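Local coordinates for Os03g0854200 protein (Oryza sativa Japonica Group, PDB 3HKM) that binds double-stranded DNA and single-stranded RNA, shows hydrolytic DNase and phosphorolytic RNase activity in vitro, and is a probable component of the exosome, at residues S18-P23 with S30-Q35; I141-L146 with A167-P172. All blocks are in the same frame, centred on the assembly; numbering follows the deposited sequence.

The two contacts each pair neighbouring antiparallel strands, but in different sheets of an RNase PH domain. Contact 1 is the hairpin of strands 17-21 and 29-35 at one side of the mixed five-stranded sheet. Contact 2 joins strands 138-145 and 165-172, the two middle strands of the antiparallel four-stranded sheet. Their centres lie 21 Å apart on opposite sides of the centre of the chain. Nearest atoms of the two contacts are about 7 Å apart and do not touch. Helix 205-229 serves both regions: Phe225 meets Trp33 of contact 1, while Cys211, Ile212 and Ile222 pack on contact 2. Contact 1 is partly exposed and contact 2 is buried.

Contact 1. Residues S18-P23 with S30-Q35; sequences SCTRNP and SARWAQ
Ser18 O sits over one face of the Trp33 indole, offset toward the rim. Cys19 CB comes obliquely to Trp33 CE3 at 3.9 Å. Phe225 of helix 205-229 meets the same indole with its ring plane steeply turned. The other flat group, the Arg21 guanidinium, meets Ser30 O and Ala31 CB at its edge, near its plane. Its NH2 gives weak hydrogen bonds to Ser30 O and to Ala125 O of helix 115-130. Bends at chi2 (76°) and chi3 (-63°) fold the arginine chain back to reach Ser30. A leucine here would probably leave Ser30 O without this side-chain donor and cut the link to Ala125.

The two strands form an antiparallel beta hairpin at the edge of the five-stranded sheet of the RNase PH fold. Ser18 and Ala34 are a hydrogen-bonded pair. Ala34 N to Ser18 O is 3.0 Å and nearly straight at 171°. The bonds between Thr20 and Arg32 are longer and weak. On the face with Trp33, Cys19 SG touches Ala31 CB at 3.6 Å. On the other face, Thr20 CG2 lies 3.4 Å from Arg32 CB, and Ala34 CB is beside Ser18 OG. One water joins Ser18 OG, at 2.7 Å, to Ala34 O, to which it donates.

Contact 2. Residues I141-L146 with A167-P172; sequences IGCGVL and AHLVFP
Cys143 and Leu169 touch across two antiparallel strands in the middle of the four-stranded sheet of this RNase PH fold. Strands 151-153 and 197-201 flank the pair on its outer sides. Cys143 can be followed outward from its backbone. Cys143 CB lies 3.8 Å from Ala167 O, the same oxygen that accepts the hydrogen bond from Cys143 N. SG is turned anti to the carbonyl carbon (chi1 -46°). There Cys143 SG meets Leu169 CD1 at 3.8 Å, with Leu169 CG a little farther off. The cysteine also packs on Cys211 of helix 205-229 and on Leu153 of strand 151-153. Leu169 in turn reaches Ile212 of that helix. This face of the strand pair, with Ile141, Cys143, Ala167 and Leu169, therefore lies against helix 205-229.

The backbone register is regular. Ile141 and Leu169 form one hydrogen-bonded pair, with Ile141 N to Leu169 O at 2.7 Å. Cys143 and Ala167 form the next. Cys143 N reaches Ala167 O at 2.9 Å, almost straight at 175°. Gly142 and His168 are the non-hydrogen-bonded pair between them. Gly142 CA approaches the imidazole at its edge, 4.3 Å from His168 CD2. The histidine ring also meets His200 of strand 197-201 edge-to-face, on the side of the sheet away from Cys143.

Ile141 carries the far end of the contact and also packs on Ile222. Its side chain crosses that of Phe171 at about a right angle. The ethyl branch makes this touch: Ile141 CD1 comes obliquely to the aromatic ring, 4.2 Å from Phe171 CE2.

Contact 1. Residues S18-P23 with S30-Q35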
loop_
_atom_site.group_PDB
_atom_site.type_symbol
_atom_site.label_atom_id
_atom_site.label_comp_id
_atom_site.label_asym_id
_atom_site.label_seq_id
_atom_site.Cartn_x
_atom_site.Cartn_y
_atom_site.Cartn_z
ATOM N N SER A 18 10.820 -4.207 -6.022
ATOM C CA SER A 18 12.123 -4.251 -5.376
ATOM C C SER A 18 12.041 -3.521 -4.052
ATOM O O SER A 18 11.097 -2.776 -3.814
ATOM C CB SER A 18 13.166 -3.583 -6.264
ATOM O OG SER A 18 12.814 -2.242 -6.547
ATOM N N CYS A 19 13.020 -3.731 -3.182
ATOM C CA CYS A 19 13.005 -3.043 -1.894
ATOM C C CYS A 19 14.366 -3.034 -1.218
ATOM O O CYS A 19 14.973 -4.079 -1.001
ATOM C CB CYS A 19 11.963 -3.662 -0.950
ATOM S SG CYS A 19 11.856 -2.845 0.665
ATOM N N THR A 20 14.855 -1.847 -0.880
ATOM C CA THR A 20 16.013 -1.775 -0.004
ATOM C C THR A 20 15.545 -1.773 1.443
ATOM O O THR A 20 14.772 -0.910 1.858
ATOM C CB THR A 20 16.889 -0.555 -0.283
ATOM O OG1 THR A 20 17.590 -0.188 0.917
ATOM C CG2 THR A 20 16.047 0.591 -0.734
ATOM N N ARG A 21 16.006 -2.777 2.182
ATOM C CA ARG A 21 15.785 -2.897 3.620
ATOM C C ARG A 21 16.302 -1.675 4.377
ATOM O O ARG A 21 17.452 -1.271 4.200
ATOM C CB ARG A 21 16.507 -4.150 4.139
ATOM C CG ARG A 21 16.260 -4.488 5.596
ATOM C CD ARG A 21 14.894 -5.092 5.750
ATOM N NE ARG A 21 13.847 -4.146 5.367
ATOM C CZ ARG A 21 12.550 -4.433 5.348
ATOM N NH1 ARG A 21 12.135 -5.645 5.692
ATOM N NH2 ARG A 21 11.670 -3.506 4.994
ATOM N N ASN A 22 15.441 -1.119 5.229
ATOM C CA ASN A 22 15.728 0.062 6.048
ATOM C C ASN A 22 16.886 0.963 5.632
ATOM O O ASN A 22 17.976 0.895 6.202
ATOM C CB ASN A 22 15.907 -0.326 7.506
ATOM C CG ASN A 22 17.169 -1.114 7.744
ATOM O OD1 ASN A 22 17.644 -1.821 6.859
ATOM N ND2 ASN A 22 17.721 -1.003 8.947
ATOM N N PRO A 23 16.639 1.837 4.654
ATOM C CA PRO A 23 17.647 2.829 4.280
ATOM C C PRO A 23 17.921 3.807 5.430
ATOM O O PRO A 23 19.040 4.294 5.577
ATOM C CB PRO A 23 16.987 3.570 3.108
ATOM C CG PRO A 23 15.839 2.700 2.668
ATOM C CD PRO A 23 15.396 1.972 3.873
ATOM N N SER A 30 12.350 0.799 7.926
ATOM C CA SER A 30 12.021 1.518 6.710
ATOM C C SER A 30 12.158 0.654 5.457
ATOM O O SER A 30 12.797 -0.392 5.468
ATOM C CB SER A 30 12.813 2.830 6.602
ATOM O OG SER A 30 14.210 2.624 6.511
ATOM N N ALA A 31 11.528 1.105 4.381
ATOM C CA ALA A 31 11.526 0.393 3.115
ATOM C C ALA A 31 11.378 1.395 1.984
ATOM O O ALA A 31 10.416 2.143 1.948
ATOM C CB ALA A 31 10.378 -0.614 3.075
ATOM N N ARG A 32 12.349 1.422 1.080
ATOM C CA ARG A 32 12.165 2.102 -0.187
ATOM C C ARG A 32 11.638 1.063 -1.173
ATOM O O ARG A 32 12.383 0.211 -1.664
ATOM C CB ARG A 32 13.465 2.732 -0.691
ATOM C CG ARG A 32 13.510 2.911 -2.211
ATOM C CD ARG A 32 14.693 3.748 -2.672
ATOM N NE ARG A 32 14.570 5.120 -2.189
ATOM C CZ ARG A 32 15.139 6.180 -2.755
ATOM N NH1 ARG A 32 15.871 6.050 -3.845
ATOM N NH2 ARG A 32 14.961 7.378 -2.228
ATOM N N TRP A 33 10.342 1.128 -1.442
ATOM C CA TRP A 33 9.675 0.101 -2.228
ATOM C C TRP A 33 9.436 0.613 -3.655
ATOM O O TRP A 33 8.961 1.738 -3.852
ATOM C CB TRP A 33 8.364 -0.281 -1.531
ATOM C CG TRP A 33 7.558 -1.336 -2.191
ATOM C CD1 TRP A 33 6.736 -1.185 -3.264
ATOM C CD2 TRP A 33 7.463 -2.712 -1.799
ATOM N NE1 TRP A 33 6.148 -2.382 -3.580
ATOM C CE2 TRP A 33 6.577 -3.338 -2.696
ATOM C CE3 TRP A 33 8.052 -3.478 -0.785
ATOM C CZ2 TRP A 33 6.255 -4.695 -2.606
ATOM C CZ3 TRP A 33 7.729 -4.827 -0.697
ATOM C CH2 TRP A 33 6.841 -5.419 -1.604
ATOM N N ALA A 34 9.780 -0.209 -4.645
ATOM C CA ALA A 34 9.619 0.185 -6.036
ATOM C C ALA A 34 8.832 -0.823 -6.878
ATOM O O ALA A 34 9.082 -2.026 -6.840
ATOM C CB ALA A 34 10.979 0.462 -6.667
ATOM N N GLN A 35 7.869 -0.314 -7.632
ATOM C CA GLN A 35 7.224 -1.100 -8.665
ATOM C C GLN A 35 7.324 -0.288 -9.941
ATOM O O GLN A 35 6.725 0.777 -10.049
ATOM C CB GLN A 35 5.772 -1.352 -8.300
ATOM C CG GLN A 35 5.603 -1.856 -6.892
ATOM C CD GLN A 35 4.164 -1.831 -6.446
ATOM O OE1 GLN A 35 3.286 -1.394 -7.181
ATOM N NE2 GLN A 35 3.914 -2.301 -5.237
HETATM O O HOH W 1 11.492 -2.637 -8.899
#

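Contact 2. Residues I141-L146 with A167-P172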
loop_
_atom_site.group_PDB
_atom_site.type_symbol
_atom_site.label_atom_id
_atom_site.label_comp_id
_atom_site.label_asym_id
_atom_site.label_seq_id
_atom_site.Cartn_x
_atom_site.Cartn_y
_atom_site.Cartn_z
ATOM N N ILE A 141 -2.972 -4.129 -4.774
ATOM C CA ILE A 141 -2.774 -4.148 -6.222
ATOM C C ILE A 141 -3.745 -3.204 -6.929
ATOM O O ILE A 141 -4.954 -3.268 -6.703
ATOM C CB ILE A 141 -2.956 -5.567 -6.807
ATOM C CG1 ILE A 141 -1.958 -6.550 -6.183
ATOM C CG2 ILE A 141 -2.806 -5.539 -8.317
ATOM C CD1 ILE A 141 -2.134 -7.980 -6.650
ATOM N N GLY A 142 -3.207 -2.335 -7.779
ATOM C CA GLY A 142 -4.024 -1.462 -8.603
ATOM C C GLY A 142 -4.519 -2.200 -9.835
ATOM O O GLY A 142 -3.733 -2.623 -10.670
ATOM N N CYS A 143 -5.831 -2.377 -9.934
ATOM C CA CYS A 143 -6.426 -3.101 -11.052
ATOM C C CYS A 143 -7.117 -2.127 -11.979
ATOM O O CYS A 143 -7.858 -1.267 -11.526
ATOM C CB CYS A 143 -7.464 -4.100 -10.551
ATOM S SG CYS A 143 -6.954 -5.101 -9.161
ATOM N N GLY A 144 -6.872 -2.264 -13.275
ATOM C CA GLY A 144 -7.536 -1.444 -14.269
ATOM C C GLY A 144 -8.521 -2.297 -15.032
ATOM O O GLY A 144 -8.293 -3.489 -15.229
ATOM N N VAL A 145 -9.632 -1.710 -15.452
ATOM C CA VAL A 145 -10.594 -2.467 -16.248
ATOM C C VAL A 145 -10.683 -1.919 -17.668
ATOM O O VAL A 145 -10.935 -0.728 -17.876
ATOM C CB VAL A 145 -11.994 -2.509 -15.606
ATOM C CG1 VAL A 145 -12.815 -3.613 -16.253
ATOM C CG2 VAL A 145 -11.886 -2.732 -14.104
ATOM N N LEU A 146 -10.468 -2.806 -18.637
ATOM C CA LEU A 146 -10.454 -2.434 -20.046
ATOM C C LEU A 146 -11.850 -2.389 -20.656
ATOM O O LEU A 146 -12.789 -2.981 -20.127
ATOM C CB LEU A 146 -9.570 -3.396 -20.838
ATOM C CG LEU A 146 -8.085 -3.351 -20.477
ATOM C CD1 LEU A 146 -7.294 -4.333 -21.328
ATOM C CD2 LEU A 146 -7.562 -1.931 -20.636
ATOM N N ALA A 167 -9.774 -0.401 -9.548
ATOM C CA ALA A 167 -9.954 -0.693 -8.143
ATOM C C ALA A 167 -8.602 -0.750 -7.455
ATOM O O ALA A 167 -7.631 -1.236 -8.015
ATOM C CB ALA A 167 -10.682 -2.013 -7.982
ATOM N N HIS A 168 -8.539 -0.229 -6.240
ATOM C CA HIS A 168 -7.395 -0.483 -5.383
ATOM C C HIS A 168 -7.776 -1.607 -4.443
ATOM O O HIS A 168 -8.605 -1.418 -3.561
ATOM C CB HIS A 168 -7.027 0.762 -4.582
ATOM C CG HIS A 168 -6.456 1.870 -5.413
ATOM N ND1 HIS A 168 -6.488 3.190 -5.017
ATOM C CD2 HIS A 168 -5.849 1.854 -6.624
ATOM C CE1 HIS A 168 -5.917 3.939 -5.947
ATOM N NE2 HIS A 168 -5.520 3.153 -6.930
ATOM N N LEU A 169 -7.196 -2.786 -4.644
ATOM C CA LEU A 169 -7.497 -3.913 -3.765
ATOM C C LEU A 169 -6.335 -4.191 -2.825
ATOM O O LEU A 169 -5.169 -4.054 -3.193
ATOM C CB LEU A 169 -7.845 -5.177 -4.562
ATOM C CG LEU A 169 -8.970 -5.063 -5.602
ATOM C CD1 LEU A 169 -9.142 -6.379 -6.356
ATOM C CD2 LEU A 169 -10.289 -4.606 -4.979
ATOM N N VAL A 170 -6.667 -4.560 -1.596
ATOM C CA VAL A 170 -5.658 -4.960 -0.640
ATOM C C VAL A 170 -6.112 -6.225 0.074
ATOM O O VAL A 170 -7.167 -6.278 0.703
ATOM C CB VAL A 170 -5.197 -3.782 0.287
ATOM C CG1 VAL A 170 -6.140 -2.596 0.168
ATOM C CG2 VAL A 170 -4.979 -4.237 1.728
ATOM N N PHE A 171 -5.309 -7.263 -0.108
ATOM C CA PHE A 171 -5.648 -8.590 0.351
ATOM C C PHE A 171 -4.867 -8.899 1.612
ATOM O O PHE A 171 -3.716 -8.488 1.746
ATOM C CB PHE A 171 -5.317 -9.610 -0.737
ATOM C CG PHE A 171 -5.784 -9.212 -2.109
ATOM C CD1 PHE A 171 -6.965 -9.715 -2.629
ATOM C CD2 PHE A 171 -5.042 -8.338 -2.880
ATOM C CE1 PHE A 171 -7.394 -9.354 -3.892
ATOM C CE2 PHE A 171 -5.471 -7.974 -4.143
ATOM C CZ PHE A 171 -6.649 -8.487 -4.646
ATOM N N PRO A 172 -5.501 -9.627 2.544
ATOM C CA PRO A 172 -4.888 -10.132 3.771
ATOM C C PRO A 172 -4.124 -11.390 3.435
ATOM O O PRO A 172 -4.609 -12.166 2.620
ATOM C CB PRO A 172 -6.094 -10.501 4.643
ATOM C CG PRO A 172 -7.328 -10.092 3.858
ATOM C CD PRO A 172 -6.909 -10.034 2.434
#